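Local coordinates for protein D-aminopeptidase (Burkholderia sp. LK4, PDB 5TZB) that probably hydrolyses peptides to release N-terminal residues, beta-amino acids among them, as a beta-aminopeptidase of the Ntn-hydrolase type, at residues C82-V86 / F301-T306; T114-S118 / I156-V161. All blocks are in the same frame, centred on the assembly; numbering follows the deposited sequence.

In the fold
Both contacts are largely buried but hold different elements. Contact 1 joins neighbouring strands, 82-88 and 298-305, of a sheet with helices 272-289 and 98-104 packed against it. Contact 2 sets the turn at the end of strand 111-115 of another sheet against the loop that leads to helix 163-172, and a third subunit closes over it. The contact centres lie 26 Å apart, and both segments of contact 2 fall, in sequence, between the two strands of contact 1. Their chemistry follows their place: contact 1 relies on backbone hydrogen bonds, one bridging water and apolar side chains, contact 2 on polar side chains, an aromatic pair and two waters, with some groups also binding the third subunit.

Contact 1 of 2, residues C82-V86 / F301-T306; sequences CFAGV and FLAFAT
Antiparallel backbone pairing of Gly-85 with Ala-303 holds the centre of this contact: Gly-85 N reaches Ala-303 O at 2.8 Å, and Ala-303 N returns a nearly straight bond to Gly-85 O at 2.9 Å. A third bond runs from Ala-305 N to Phe-83 O, also 2.9 Å, with the donor tilted 24° from the carbonyl plane. Beyond it the strands are joined through water 1, which accepts from Phe-83 N and donates to Ala-305 O. Short CA-H...O contacts accompany the ladder, as where Ala-84 CA lies 3.1 Å from Ala-303 O.

Apolar contacts line one face. Leu-302 has CG trans to its amide nitrogen (chi1 172°), which carries CD1 across to Val-86 CG1 at 3.7 Å and close to Gly-85 O. At the non-hydrogen-bonded pair Ala-84/Phe-304 the CB atoms meet at 3.8 Å, while the Phe-304 ring leads off toward Thr-263 and Ala-265 of strand 260-266. Cys-82 SG approaches this ring obliquely, 5.2 Å from its centroid. Helix 98-104 covers Ala-84 and Val-86; on the other face, helix 272-289 packs on Ala-303.

With no charged side chain taking part across the strands, cohesion rests on the amide ladder and on dispersion between apolar side chains in a buried sheet.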
ATOM      1  N   CYS C  82      12.590  -9.858  15.343  1.00 17.29           N
ATOM      2  CA  CYS C  82      12.621 -10.544  14.057  1.00 15.56           C
ATOM      3  C   CYS C  82      12.155  -9.606  12.964  1.00 14.79           C
ATOM      4  O   CYS C  82      11.196  -8.853  13.142  1.00 15.19           O
ATOM      5  CB  CYS C  82      11.725 -11.789  14.054  1.00 16.23           C
ATOM      6  SG  CYS C  82      12.192 -13.091  15.192  1.00 18.56           S
ATOM      7  N   PHE C  83      12.816  -9.659  11.818  1.00 13.87           N
ATOM      8  CA  PHE C  83      12.272  -9.014  10.644  1.00 13.90           C
ATOM      9  C   PHE C  83      10.916  -9.672  10.308  1.00 14.23           C
ATOM     10  O   PHE C  83      10.709 -10.874  10.529  1.00 13.20           O
ATOM     11  CB  PHE C  83      13.246  -9.101   9.476  1.00 13.28           C
ATOM     12  CG  PHE C  83      14.425  -8.149   9.587  1.00 13.92           C
ATOM     13  CD1 PHE C  83      14.282  -6.906  10.198  1.00 12.76           C
ATOM     14  CD2 PHE C  83      15.674  -8.499   9.063  1.00 13.91           C
ATOM     15  CE1 PHE C  83      15.369  -6.011  10.282  1.00 14.06           C
ATOM     16  CE2 PHE C  83      16.770  -7.620   9.149  1.00 13.46           C
ATOM     17  CZ  PHE C  83      16.618  -6.376   9.754  1.00 12.85           C
ATOM     18  N   ALA C  84       9.973  -8.870   9.831  1.00 14.53           N
ATOM     19  CA  ALA C  84       8.633  -9.380   9.580  1.00 13.07           C
ATOM     20  C   ALA C  84       7.905  -8.516   8.569  1.00 14.09           C
ATOM     21  O   ALA C  84       8.326  -7.401   8.273  1.00 12.70           O
ATOM     22  CB  ALA C  84       7.844  -9.470  10.883  1.00 10.81           C
ATOM     23  N   GLY C  85       6.803  -9.040   8.039  1.00 13.85           N
ATOM     24  CA  GLY C  85       6.004  -8.301   7.089  1.00 13.21           C
ATOM     25  C   GLY C  85       4.583  -8.835   7.128  1.00 13.92           C
ATOM     26  O   GLY C  85       4.342  -9.952   7.611  1.00 13.49           O
ATOM     27  N   VAL C  86       3.641  -8.050   6.611  1.00 14.02           N
ATOM     28  CA  VAL C  86       2.244  -8.473   6.584  1.00 14.69           C
ATOM     29  C   VAL C  86       1.669  -8.376   5.189  1.00 13.94           C
ATOM     30  O   VAL C  86       2.094  -7.531   4.391  1.00 13.50           O
ATOM     31  CB  VAL C  86       1.370  -7.636   7.527  1.00 15.96           C
ATOM     32  CG1 VAL C  86       1.773  -7.865   8.959  1.00 16.51           C
ATOM     33  CG2 VAL C  86       1.451  -6.147   7.177  1.00 16.02           C
ATOM     34  N   PHE C 301      -2.424 -11.975   6.824  1.00 13.31           N
ATOM     35  CA  PHE C 301      -1.236 -12.823   6.839  1.00 13.71           C
ATOM     36  C   PHE C 301       0.008 -12.119   7.392  1.00 14.14           C
ATOM     37  O   PHE C 301       0.293 -10.973   7.047  1.00 14.34           O
ATOM     38  CB  PHE C 301      -0.918 -13.326   5.421  1.00 13.48           C
ATOM     39  CG  PHE C 301      -2.123 -13.801   4.645  1.00 13.93           C
ATOM     40  CD1 PHE C 301      -3.124 -14.540   5.250  1.00 13.79           C
ATOM     41  CD2 PHE C 301      -2.243 -13.498   3.285  1.00 13.75           C
ATOM     42  CE1 PHE C 301      -4.239 -14.968   4.513  1.00 12.45           C
ATOM     43  CE2 PHE C 301      -3.356 -13.924   2.547  1.00 13.75           C
ATOM     44  CZ  PHE C 301      -4.344 -14.661   3.159  1.00 12.68           C
ATOM     45  N   LEU C 302       0.758 -12.835   8.219  1.00 14.49           N
ATOM     46  CA  LEU C 302       1.988 -12.328   8.808  1.00 15.41           C
ATOM     47  C   LEU C 302       3.101 -13.310   8.545  1.00 15.64           C
ATOM     48  O   LEU C 302       2.893 -14.515   8.646  1.00 17.91           O
ATOM     49  CB  LEU C 302       1.827 -12.111  10.312  1.00 16.69           C
ATOM     50  CG  LEU C 302       3.061 -11.763  11.156  1.00 19.32           C
ATOM     51  CD1 LEU C 302       3.636 -10.429  10.772  1.00 20.41           C
ATOM     52  CD2 LEU C 302       2.672 -11.753  12.621  1.00 21.09           C
ATOM     53  N   ALA C 303       4.266 -12.792   8.184  1.00 14.13           N
ATOM     54  CA  ALA C 303       5.465 -13.602   8.036  1.00 13.79           C
ATOM     55  C   ALA C 303       6.630 -12.986   8.820  1.00 15.42           C
ATOM     56  O   ALA C 303       6.856 -11.779   8.754  1.00 14.61           O
ATOM     57  CB  ALA C 303       5.829 -13.746   6.586  1.00 12.07           C
ATOM     58  N   PHE C 304       7.346 -13.805   9.579  1.00 15.65           N
ATOM     59  CA  PHE C 304       8.569 -13.328  10.234  1.00 15.80           C
ATOM     60  C   PHE C 304       9.739 -14.282   9.991  1.00 16.62           C
ATOM     61  O   PHE C 304       9.558 -15.489   9.771  1.00 16.44           O
ATOM     62  CB  PHE C 304       8.347 -13.092  11.739  1.00 16.18           C
ATOM     63  CG  PHE C 304       8.158 -14.352  12.557  1.00 18.27           C
ATOM     64  CD1 PHE C 304       9.245 -15.009  13.131  1.00 18.17           C
ATOM     65  CD2 PHE C 304       6.883 -14.847  12.797  1.00 17.94           C
ATOM     66  CE1 PHE C 304       9.066 -16.156  13.889  1.00 18.69           C
ATOM     67  CE2 PHE C 304       6.697 -15.991  13.559  1.00 18.66           C
ATOM     68  CZ  PHE C 304       7.796 -16.649  14.105  1.00 19.28           C
ATOM     69  N   ALA C 305      10.946 -13.725  10.043  1.00 17.13           N
ATOM     70  CA  ALA C 305      12.156 -14.481   9.771  1.00 16.56           C
ATOM     71  C   ALA C 305      13.095 -14.432  10.976  1.00 17.92           C
ATOM     72  O   ALA C 305      13.223 -13.389  11.623  1.00 17.70           O
ATOM     73  CB  ALA C 305      12.843 -13.930   8.527  1.00 14.65           C
ATOM     74  N   THR C 306      13.766 -15.548  11.266  1.00 17.44           N
ATOM     75  CA  THR C 306      14.661 -15.614  12.427  1.00 17.08           C
ATOM     76  C   THR C 306      16.136 -15.582  12.035  1.00 17.50           C
ATOM     77  O   THR C 306      17.002 -15.510  12.906  1.00 18.07           O
ATOM     78  CB  THR C 306      14.394 -16.876  13.272  1.00 17.87           C
ATOM     79  OG1 THR C 306      14.640 -18.043  12.476  1.00 18.09           O
ATOM     80  CG2 THR C 306      12.941 -16.912  13.762  1.00 17.67           C
TER
HETATM   81  O   HOH W   1      15.094 -11.600  11.668  1.00 14.85           O

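Contact 2 of 2, residues T114-S118 / I156-V161; sequences TNTHS and IWGQHV
His-117 packs against both Ile-156 and Trp-157, and here the packing is tightest. The imidazole meets the indole edge to face: CE1 of His-117 points over the centre of the Trp-157 ring, and the two planes stand at 59° with the imidazole and six-membered ring centroids 4.4 Å apart. The side chains of Ile-156 and His-117 cross at about a right angle, with Ile-156 CD1 over one face of the imidazole, while Ile-156 CG1 runs 3.5 Å from Asn-115 OD1. A chi1 of -70° sets the His-117 ring beside its own backbone nitrogen, and chi2 of 177° turns ND1 toward Ile-156 O, to which it gives a weak, bent bond of 3.2 Å. At the other ring nitrogen, NE2 bonds Cys-141 N of the third subunit, so both ring nitrogens have partners, the ND1 bond being the weak one.

The side chain of Gln-159, extended beyond CG, reaches the turn: NE2 donates to His-117 O at 3.0 Å within the carbonyl plane, and also bonds Asp-124 O of the third subunit.

Around Ser-118, by contrast, waters fill in between the polar groups. Water 2 donates to Asn-115 OD1 and to Ile-156 O, both at 2.8 Å, and accepts from Ser-118 OG. Water 3 donates to Ser-118 OG and Val-161 O, tying the far end of the loop to the turn. Direct contact here is Val-161 against Ser-118, CG2 to OG at 3.6 Å; Val-161 CG2 also touches Asn-115 ND2, an amide nitrogen bonded to Thr-65 OG1.

Asn-115 OD1 accepts from His-117 N, forming an Asx turn inside the type I beta turn closed by Ser-118 N and Asn-115 O, a compact link from strand 111-115 into helix 119-129.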
ATOM      1  N   THR C 114      -6.932 -15.048  18.774  1.00 20.89           N
ATOM      2  CA  THR C 114      -8.106 -15.266  19.622  1.00 20.98           C
ATOM      3  C   THR C 114      -9.389 -14.942  18.834  1.00 16.91           C
ATOM      4  O   THR C 114      -9.352 -14.890  17.618  1.00 16.46           O
ATOM      5  CB  THR C 114      -8.017 -14.436  20.920  1.00 21.15           C
ATOM      6  OG1 THR C 114      -9.062 -14.818  21.823  1.00 22.53           O
ATOM      7  CG2 THR C 114      -8.083 -12.951  20.633  1.00 16.81           C
ATOM      8  N   ASN C 115     -10.522 -14.746  19.508  1.00 17.41           N
ATOM      9  CA  ASN C 115     -11.752 -14.362  18.813  1.00 20.34           C
ATOM     10  C   ASN C 115     -11.866 -12.840  18.672  1.00 20.57           C
ATOM     11  O   ASN C 115     -11.150 -12.108  19.352  1.00 19.77           O
ATOM     12  CB  ASN C 115     -12.982 -14.906  19.537  1.00 21.09           C
ATOM     13  CG  ASN C 115     -13.213 -14.229  20.875  1.00 22.00           C
ATOM     14  OD1 ASN C 115     -13.722 -13.107  20.934  1.00 22.62           O
ATOM     15  ND2 ASN C 115     -12.861 -14.913  21.957  1.00 21.60           N
ATOM     16  N   THR C 116     -12.777 -12.381  17.809  1.00 20.15           N
ATOM     17  CA  THR C 116     -12.877 -10.965  17.439  1.00 19.37           C
ATOM     18  C   THR C 116     -13.109 -10.005  18.608  1.00 19.11           C
ATOM     19  O   THR C 116     -12.611  -8.879  18.593  1.00 19.17           O
ATOM     20  CB  THR C 116     -14.007 -10.731  16.405  1.00 20.57           C
ATOM     21  OG1 THR C 116     -13.982 -11.774  15.412  1.00 21.04           O
ATOM     22  CG2 THR C 116     -13.830  -9.368  15.735  1.00 20.02           C
ATOM     23  N   HIS C 117     -13.876 -10.428  19.605  1.00 18.54           N
ATOM     24  CA  HIS C 117     -14.226  -9.524  20.687  1.00 20.46           C
ATOM     25  C   HIS C 117     -13.279  -9.609  21.888  1.00 21.73           C
ATOM     26  O   HIS C 117     -13.481  -8.937  22.892  1.00 23.37           O
ATOM     27  CB  HIS C 117     -15.675  -9.776  21.110  1.00 20.87           C
ATOM     28  CG  HIS C 117     -16.669  -9.331  20.080  1.00 20.93           C
ATOM     29  ND1 HIS C 117     -18.029  -9.512  20.215  1.00 21.66           N
ATOM     30  CD2 HIS C 117     -16.491  -8.683  18.904  1.00 20.69           C
ATOM     31  CE1 HIS C 117     -18.646  -9.015  19.157  1.00 21.34           C
ATOM     32  NE2 HIS C 117     -17.733  -8.501  18.347  1.00 21.42           N
ATOM     33  N   SER C 118     -12.226 -10.402  21.762  1.00 20.97           N
ATOM     34  CA  SER C 118     -11.268 -10.558  22.845  1.00 20.63           C
ATOM     35  C   SER C 118      -9.877  -9.996  22.516  1.00 20.50           C
ATOM     36  O   SER C 118      -8.954 -10.106  23.330  1.00 21.55           O
ATOM     37  CB  SER C 118     -11.149 -12.045  23.215  1.00 20.15           C
ATOM     38  OG  SER C 118     -12.384 -12.565  23.669  1.00 20.60           O
ATOM     39  N   ILE C 156     -19.631 -14.921  21.935  1.00 27.91           N
ATOM     40  CA  ILE C 156     -18.560 -13.995  21.599  1.00 27.82           C
ATOM     41  C   ILE C 156     -18.787 -12.614  22.218  1.00 27.95           C
ATOM     42  O   ILE C 156     -17.829 -11.865  22.431  1.00 27.08           O
ATOM     43  CB  ILE C 156     -18.377 -13.865  20.064  1.00 25.12           C
ATOM     44  CG1 ILE C 156     -16.992 -13.287  19.744  1.00 22.66           C
ATOM     45  CG2 ILE C 156     -19.518 -13.046  19.425  1.00 25.32           C
ATOM     46  CD1 ILE C 156     -16.636 -13.247  18.259  1.00 20.79           C
ATOM     47  N   TRP C 157     -20.044 -12.287  22.518  1.00 27.83           N
ATOM     48  CA  TRP C 157     -20.362 -11.023  23.176  1.00 26.81           C
ATOM     49  C   TRP C 157     -20.048 -11.089  24.664  1.00 27.35           C
ATOM     50  O   TRP C 157     -19.937 -10.064  25.331  1.00 26.98           O
ATOM     51  CB  TRP C 157     -21.830 -10.657  22.955  1.00 26.42           C
ATOM     52  CG  TRP C 157     -22.101 -10.136  21.580  1.00 26.15           C
ATOM     53  CD1 TRP C 157     -22.714 -10.805  20.553  1.00 26.49           C
ATOM     54  CD2 TRP C 157     -21.770  -8.833  21.070  1.00 25.31           C
ATOM     55  NE1 TRP C 157     -22.778  -9.998  19.435  1.00 25.93           N
ATOM     56  CE2 TRP C 157     -22.202  -8.789  19.723  1.00 24.74           C
ATOM     57  CE3 TRP C 157     -21.146  -7.707  21.619  1.00 24.87           C
ATOM     58  CZ2 TRP C 157     -22.044  -7.656  18.925  1.00 23.32           C
ATOM     59  CZ3 TRP C 157     -20.981  -6.590  20.826  1.00 24.16           C
ATOM     60  CH2 TRP C 157     -21.429  -6.570  19.488  1.00 23.20           C
ATOM     61  N   GLY C 158     -19.875 -12.306  25.169  1.00 27.91           N
ATOM     62  CA  GLY C 158     -19.593 -12.526  26.572  1.00 27.83           C
ATOM     63  C   GLY C 158     -18.172 -12.147  26.957  1.00 27.15           C
ATOM     64  O   GLY C 158     -17.881 -11.993  28.143  1.00 27.70           O
ATOM     65  N   GLN C 159     -17.291 -12.036  25.965  1.00 25.80           N
ATOM     66  CA  GLN C 159     -15.890 -11.640  26.176  1.00 26.51           C
ATOM     67  C   GLN C 159     -15.268 -12.448  27.310  1.00 27.00           C
ATOM     68  O   GLN C 159     -14.884 -11.902  28.349  1.00 27.14           O
ATOM     69  CB  GLN C 159     -15.787 -10.119  26.430  1.00 26.39           C
ATOM     70  CG  GLN C 159     -16.105  -9.277  25.168  1.00 26.34           C
ATOM     71  CD  GLN C 159     -15.979  -7.761  25.367  1.00 26.73           C
ATOM     72  OE1 GLN C 159     -16.569  -7.190  26.282  1.00 28.06           O
ATOM     73  NE2 GLN C 159     -15.225  -7.107  24.491  1.00 25.54           N
ATOM     74  N   HIS C 160     -15.158 -13.758  27.100  1.00 27.43           N
ATOM     75  CA  HIS C 160     -14.783 -14.668  28.184  1.00 29.39           C
ATOM     76  C   HIS C 160     -13.278 -14.928  28.290  1.00 29.90           C
ATOM     77  O   HIS C 160     -12.836 -15.643  29.189  1.00 31.35           O
ATOM     78  CB  HIS C 160     -15.507 -16.006  28.027  1.00 29.37           C
ATOM     79  CG  HIS C 160     -16.995 -15.900  28.118  1.00 30.09           C
ATOM     80  ND1 HIS C 160     -17.666 -15.840  29.319  1.00 31.18           N
ATOM     81  CD2 HIS C 160     -17.945 -15.887  27.153  1.00 30.28           C
ATOM     82  CE1 HIS C 160     -18.965 -15.765  29.090  1.00 32.47           C
ATOM     83  NE2 HIS C 160     -19.161 -15.792  27.784  1.00 32.08           N
ATOM     84  N   VAL C 161     -12.490 -14.355  27.383  1.00 28.63           N
ATOM     85  CA  VAL C 161     -11.038 -14.533  27.422  1.00 28.46           C
ATOM     86  C   VAL C 161     -10.403 -13.480  28.312  1.00 29.35           C
ATOM     87  O   VAL C 161     -10.725 -12.297  28.202  1.00 29.63           O
ATOM     88  CB  VAL C 161     -10.406 -14.458  26.004  1.00 20.65           C
ATOM     89  CG1 VAL C 161      -8.869 -14.596  26.063  1.00 19.76           C
ATOM     90  CG2 VAL C 161     -11.012 -15.522  25.105  1.00 20.73           C
TER
HETATM   91  O   HOH W   2     -15.266 -12.672  23.219  1.00 28.66           O
HETATM   92  O   HOH W   3     -12.451 -11.425  26.197  1.00 22.29           O